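Local coordinates for transcriptional regulator (PDB 4IVN), which probably represses transcription of the nan genes for sialic acid catabolism, binding DNA through an RpiR-type helix-turn-helix domain and N-acetylmannosamine 6-phosphate through a SIS domain, at residues V25-Y28 with I29-N32; E52-V55 with V56-C59; M62-G66 with Y67-R71. All coordinates share one frame; numbering follows the deposited sequence.

Interaction 1: V25-Y28 with I29-N32; sequences VADY and ILEN
Asn32 turns its amide back along helix 20-36 and donates ND2 to the carbonyl oxygen of Tyr28, one turn earlier, at 2.8 Å. The donor lies in the carbonyl plane on a lone pair, and the N-H...O angle is 149°. The same oxygen takes a second, weak bond from the backbone N of Glu31, whose main acceptor is Asp27 O. Backbone bonds from Ile29 N to Val25 O and from Leu30 N to Ala26 O carry the regular helical pattern before it.

Asn32 ND2 also sits 3.3 Å above the Tyr28 ring, over its centre, with the two planes 34° apart. Asn32 CB adds a CH-pi contact to the same ring, 4.3 Å from its centroid. The Tyr28 hydroxyl is hydrogen-bonded to Gln39.

Helix 20-36 belongs to the RpiR-type helix-turn-helix domain, where it packs against helices 41-48 and 52-61. On the buried side Val25 and Ile29 run side by side, Val25 CG1 3.7 Å from Ile29 CD1, facing Leu58. The outer side carries Asp27 and Glu31, whose like charges lie 4.3 Å apart between OD1 and OE2. One amide thus gives a mid-helix carbonyl a side-chain donor and lies against an aromatic face.

Interaction 2: E52-V55 with V56-C59; sequences EATV and VRLC
Four successive i to i+4 backbone bonds join Glu52-Val55 to Val56-Cys59 in the opening turns of helix 52-61, a worked case of a helix meeting its own polar needs. Val56 N donates to Glu52 O at 3.0 Å, and Arg57 N to Ala53 O at 2.9 Å. Leu58 N reaches Thr54 O next, and the last of the four, Cys59 N to Val55 O, is nearly straight at 177°. Every carbonyl from Glu52 to Val55 therefore has a backbone N-H as its partner, and the amides of Val56 to Cys59 are all used.

Side-chain polar groups find partners beyond the backbone. Thr54 OG1 stands beside its own backbone N (chi1 -57°) and is hydrogen-bonded to Ser51 OG, just ahead of the helix, with a weak bond from Lys21 as well. Arg57 bends at chi3, near -4°, which folds its guanidinium back over the preceding turn. Its NH2 comes to 3.8 Å from Thr54 OG1, an approach rather than a bond, as the two side chains cross obliquely. Val56 CG2, anti to the carbonyl carbon, lies 3.2 Å from Glu52 O. Cys59 SG is 3.3 Å from Val55 O.

Leu58 and Val55 carry the buried side: Leu58 packs on Val25 and Ile29 of helix 20-36, and Val55 on Leu44 and Tyr67. Helix 52-61 follows helix 41-48, consistent with the second, recognition helix of a helix-turn-helix, which would probably turn its exposed side to DNA. With the main chain paired internally, this helix can bury its apolar side among its neighbours without leaving these carbonyls and amides in want of partners, while Arg57, though packed partly on Leu22, is exposed.

Interaction 3: M62-G66 with Y67-R71; sequences MGYKG and YSDFR
The side chain of Asp69 bends back from the first turn of helix 67-78 to accept the backbone N-H of Lys65. This bond, to OD2, is 2.8 Å long and nearly straight at 167°, and it uses the anti lone pair. With CG anti to the backbone N (chi1 -172°), the carboxylate is carried toward the loop, where OD2 also lies 3.3 Å from Tyr64 CB, at the edge of the tyrosine ring.

The tight part is aromatic. Phe70 turns its edge to the face of Tyr64 in an offset edge-to-face pair, the planes at 82° and the centroids 5.6 Å apart. Its CA adds a CH-pi contact over the same face, and Met62 SD meets the Phe70 edge at CE2, 4.3 Å away. Leu7 of helix 7-13 packs on both rings. Gly66, at the N-cap position, starts the helix by offering its O to Phe70 N at 3.1 Å.

On the looser side the exposed Lys65 holds NZ 4.1 Å from Asp69 OD2, beyond a salt bridge, though Asp69 also packs on Ile273 of the second subunit. Gly63 is also exposed; its positive phi makes it the C-prime residue of the Schellman motif that ends helix 52-61. One carboxylate thus ties the loop backbone to the new helix while the rings of Tyr64 and Phe70 pack on the inner side of the loop, and the nearby ammonium probably favours the ionised form of Asp69.

Overall arrangement
All three interactions lie in the helix-turn-helix region and meet around a shared apolar interior. Interactions 1 and 2, with centres 13 Å apart, join where Leu58 CD2 comes 3.3 Å from Val25 CG1. Interaction 3 follows interaction 2 at about 9 Å between centres: Cys59 O lies 3.1 Å from Tyr64 N, a probable hydrogen bond, and Cys59 SG packs on Phe70 CB. Phe70 CZ also reaches Ile29 CD1 at 3.8 Å, closing the triangle. In interaction 3 the Ser68 side chain is about 9 Å from a bound ManNAc-6-phosphate; Ser68 packs on Met276 of the second subunit, a residue that lines a ligand pocket in this entry.

Interaction 1: V25-Y28 with I29-N32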
# COMPACT_ATOMS: atom_id res chain seq x y z
N VAL A 25 27.47 20.14 -17.46
CA VAL A 25 26.24 19.39 -17.21
C VAL A 25 25.96 18.48 -18.40
O VAL A 25 25.53 17.33 -18.21
CB VAL A 25 25.02 20.32 -17.00
CG1 VAL A 25 23.77 19.49 -16.72
CG2 VAL A 25 25.25 21.31 -15.85
N ALA A 26 26.20 18.98 -19.64
CA ALA A 26 25.96 18.14 -20.81
C ALA A 26 26.86 16.90 -20.68
O ALA A 26 26.40 15.76 -20.85
CB ALA A 26 26.16 18.92 -22.12
N ASP A 27 28.10 17.11 -20.27
CA ASP A 27 29.10 15.99 -20.18
C ASP A 27 28.76 14.94 -19.12
O ASP A 27 28.92 13.71 -19.37
CB ASP A 27 30.51 16.50 -19.92
CG ASP A 27 31.22 16.95 -21.18
OD1 ASP A 27 30.87 16.45 -22.27
OD2 ASP A 27 32.14 17.78 -21.10
N TYR A 28 28.36 15.42 -17.95
CA TYR A 28 27.92 14.53 -16.87
C TYR A 28 26.73 13.68 -17.34
O TYR A 28 26.70 12.49 -17.09
CB TYR A 28 27.58 15.29 -15.58
CG TYR A 28 27.13 14.41 -14.44
CD1 TYR A 28 28.01 14.00 -13.44
CD2 TYR A 28 25.77 13.98 -14.34
CE1 TYR A 28 27.58 13.15 -12.39
CE2 TYR A 28 25.35 13.16 -13.29
CZ TYR A 28 26.26 12.75 -12.32
OH TYR A 28 25.83 11.92 -11.31
N ILE A 29 25.77 14.28 -18.04
CA ILE A 29 24.63 13.52 -18.47
C ILE A 29 25.02 12.47 -19.52
O ILE A 29 24.52 11.33 -19.47
CB ILE A 29 23.52 14.44 -19.04
CG1 ILE A 29 23.02 15.39 -17.94
CG2 ILE A 29 22.34 13.59 -19.45
CD1 ILE A 29 22.15 16.57 -18.40
N LEU A 30 25.84 12.87 -20.49
CA LEU A 30 26.26 11.99 -21.60
C LEU A 30 26.99 10.77 -21.03
O LEU A 30 26.96 9.67 -21.64
CB LEU A 30 27.17 12.72 -22.62
CG LEU A 30 26.51 13.61 -23.68
CD1 LEU A 30 27.53 14.54 -24.40
CD2 LEU A 30 25.73 12.75 -24.67
N GLU A 31 27.68 10.97 -19.90
CA GLU A 31 28.44 9.90 -19.26
C GLU A 31 27.67 9.09 -18.27
O GLU A 31 28.10 8.00 -17.96
CB GLU A 31 29.75 10.39 -18.64
CG GLU A 31 30.71 10.88 -19.70
CD GLU A 31 31.65 11.98 -19.24
OE1 GLU A 31 32.16 11.92 -18.10
OE2 GLU A 31 31.91 12.89 -20.04
N ASN A 32 26.55 9.61 -17.77
CA ASN A 32 25.87 8.97 -16.60
C ASN A 32 24.41 8.72 -16.84
O ASN A 32 23.60 8.67 -15.90
CB ASN A 32 26.05 9.85 -15.35
CG ASN A 32 27.48 9.93 -14.93
OD1 ASN A 32 28.01 8.98 -14.41
ND2 ASN A 32 28.12 11.07 -15.19

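Interaction 2: E52-V55 with V56-C59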
# COMPACT_ATOMS: atom_id res chain seq x y z
N GLU A 52 20.71 24.78 -9.90
CA GLU A 52 19.58 24.23 -10.59
C GLU A 52 19.22 25.11 -11.77
O GLU A 52 18.68 24.63 -12.76
CB GLU A 52 18.39 24.11 -9.66
CG GLU A 52 18.68 23.27 -8.44
CD GLU A 52 17.44 23.03 -7.60
OE1 GLU A 52 16.32 23.41 -8.03
OE2 GLU A 52 17.59 22.42 -6.51
N ALA A 53 19.50 26.39 -11.68
CA ALA A 53 19.25 27.28 -12.86
C ALA A 53 20.05 26.86 -14.12
O ALA A 53 19.60 27.01 -15.27
CB ALA A 53 19.57 28.72 -12.52
N THR A 54 21.28 26.42 -13.89
CA THR A 54 22.17 25.99 -14.98
C THR A 54 21.56 24.73 -15.64
O THR A 54 21.45 24.66 -16.87
CB THR A 54 23.60 25.72 -14.49
OG1 THR A 54 24.13 26.88 -13.85
CG2 THR A 54 24.51 25.37 -15.69
N VAL A 55 21.11 23.79 -14.81
CA VAL A 55 20.56 22.53 -15.31
C VAL A 55 19.31 22.85 -16.14
O VAL A 55 19.15 22.32 -17.24
CB VAL A 55 20.21 21.60 -14.11
CG1 VAL A 55 19.55 20.30 -14.56
CG2 VAL A 55 21.46 21.29 -13.30
N VAL A 56 18.45 23.74 -15.60
CA VAL A 56 17.23 24.13 -16.28
C VAL A 56 17.57 24.77 -17.63
O VAL A 56 16.96 24.44 -18.66
CB VAL A 56 16.36 25.12 -15.44
CG1 VAL A 56 15.20 25.58 -16.26
CG2 VAL A 56 15.83 24.48 -14.15
N ARG A 57 18.56 25.68 -17.64
CA ARG A 57 18.94 26.35 -18.86
C ARG A 57 19.41 25.35 -19.90
O ARG A 57 19.01 25.44 -21.06
CB ARG A 57 19.97 27.48 -18.63
CG ARG A 57 20.02 28.51 -19.75
CD ARG A 57 21.04 29.62 -19.47
NE ARG A 57 21.64 29.46 -18.15
CZ ARG A 57 22.94 29.59 -17.87
NH1 ARG A 57 23.80 29.94 -18.83
NH2 ARG A 57 23.37 29.39 -16.62
N LEU A 58 20.21 24.37 -19.51
CA LEU A 58 20.58 23.29 -20.44
C LEU A 58 19.29 22.63 -21.02
O LEU A 58 19.09 22.54 -22.25
CB LEU A 58 21.50 22.27 -19.74
CG LEU A 58 21.87 21.02 -20.53
CD1 LEU A 58 22.69 21.41 -21.73
CD2 LEU A 58 22.67 20.00 -19.76
N CYS A 59 18.41 22.14 -20.12
CA CYS A 59 17.16 21.56 -20.51
C CYS A 59 16.42 22.44 -21.51
O CYS A 59 16.03 21.95 -22.58
CB CYS A 59 16.27 21.22 -19.25
SG CYS A 59 17.18 19.91 -18.36

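Interaction 3: M62-G66 with Y67-R71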
# COMPACT_ATOMS: atom_id res chain seq x y z
N MET A 62 17.80 22.92 -24.94
CA MET A 62 17.72 21.72 -25.76
C MET A 62 16.32 21.54 -26.24
O MET A 62 16.03 20.54 -26.88
CB MET A 62 18.14 20.49 -25.01
CG MET A 62 19.48 20.66 -24.34
SD MET A 62 20.18 19.10 -24.78
CE MET A 62 20.56 19.52 -26.50
N GLY A 63 15.46 22.53 -25.96
CA GLY A 63 14.10 22.52 -26.47
C GLY A 63 13.10 21.80 -25.57
O GLY A 63 12.02 21.47 -26.00
N TYR A 64 13.46 21.56 -24.31
CA TYR A 64 12.51 20.93 -23.37
C TYR A 64 11.93 22.00 -22.49
O TYR A 64 12.48 23.09 -22.46
CB TYR A 64 13.19 19.86 -22.51
CG TYR A 64 13.61 18.73 -23.37
CD1 TYR A 64 12.72 17.73 -23.73
CD2 TYR A 64 14.89 18.71 -23.90
CE1 TYR A 64 13.09 16.70 -24.58
CE2 TYR A 64 15.29 17.68 -24.76
CZ TYR A 64 14.38 16.70 -25.09
OH TYR A 64 14.84 15.71 -25.91
N LYS A 65 10.85 21.68 -21.77
CA LYS A 65 10.22 22.66 -20.89
C LYS A 65 11.02 22.88 -19.63
O LYS A 65 10.88 23.94 -18.98
CB LYS A 65 8.79 22.30 -20.54
CG LYS A 65 7.84 22.63 -21.67
CD LYS A 65 6.97 21.45 -22.02
CE LYS A 65 6.48 21.62 -23.45
NZ LYS A 65 6.67 20.36 -24.23
N GLY A 66 11.86 21.90 -19.27
CA GLY A 66 12.48 21.91 -17.94
C GLY A 66 13.12 20.55 -17.65
O GLY A 66 13.19 19.69 -18.53
N TYR A 67 13.58 20.35 -16.41
CA TYR A 67 14.32 19.13 -16.07
C TYR A 67 13.44 17.90 -16.19
O TYR A 67 13.84 16.86 -16.77
CB TYR A 67 14.90 19.24 -14.66
CG TYR A 67 15.57 17.98 -14.28
CD1 TYR A 67 16.75 17.60 -14.92
CD2 TYR A 67 14.96 17.07 -13.36
CE1 TYR A 67 17.38 16.39 -14.63
CE2 TYR A 67 15.60 15.86 -13.04
CZ TYR A 67 16.83 15.55 -13.66
OH TYR A 67 17.50 14.34 -13.48
N SER A 68 12.24 17.96 -15.60
CA SER A 68 11.39 16.74 -15.61
C SER A 68 11.05 16.30 -17.06
O SER A 68 10.97 15.13 -17.32
CB SER A 68 10.12 16.97 -14.81
OG SER A 68 10.44 16.97 -13.40
N ASP A 69 10.70 17.25 -17.94
CA ASP A 69 10.43 16.98 -19.39
C ASP A 69 11.65 16.32 -20.09
O ASP A 69 11.57 15.29 -20.77
CB ASP A 69 10.18 18.32 -20.06
CG ASP A 69 9.71 18.17 -21.48
OD1 ASP A 69 9.05 17.15 -21.84
OD2 ASP A 69 10.00 19.09 -22.28
N PHE A 70 12.78 16.98 -19.95
CA PHE A 70 14.10 16.40 -20.35
C PHE A 70 14.33 14.99 -19.80
O PHE A 70 14.70 14.06 -20.56
CB PHE A 70 15.21 17.34 -19.88
CG PHE A 70 16.59 16.81 -20.16
CD1 PHE A 70 17.17 15.91 -19.30
CD2 PHE A 70 17.31 17.27 -21.29
CE1 PHE A 70 18.46 15.40 -19.58
CE2 PHE A 70 18.58 16.79 -21.57
CZ PHE A 70 19.16 15.86 -20.69
N ARG A 71 14.13 14.79 -18.47
CA ARG A 71 14.46 13.51 -17.87
C ARG A 71 13.51 12.41 -18.45
O ARG A 71 13.91 11.30 -18.71
CB ARG A 71 14.31 13.58 -16.36
CG ARG A 71 15.02 12.41 -15.64
CD ARG A 71 14.75 12.58 -14.14
NE ARG A 71 13.40 12.08 -13.85
CZ ARG A 71 13.00 11.48 -12.71
NH1 ARG A 71 13.84 11.32 -11.69
NH2 ARG A 71 11.72 11.07 -12.58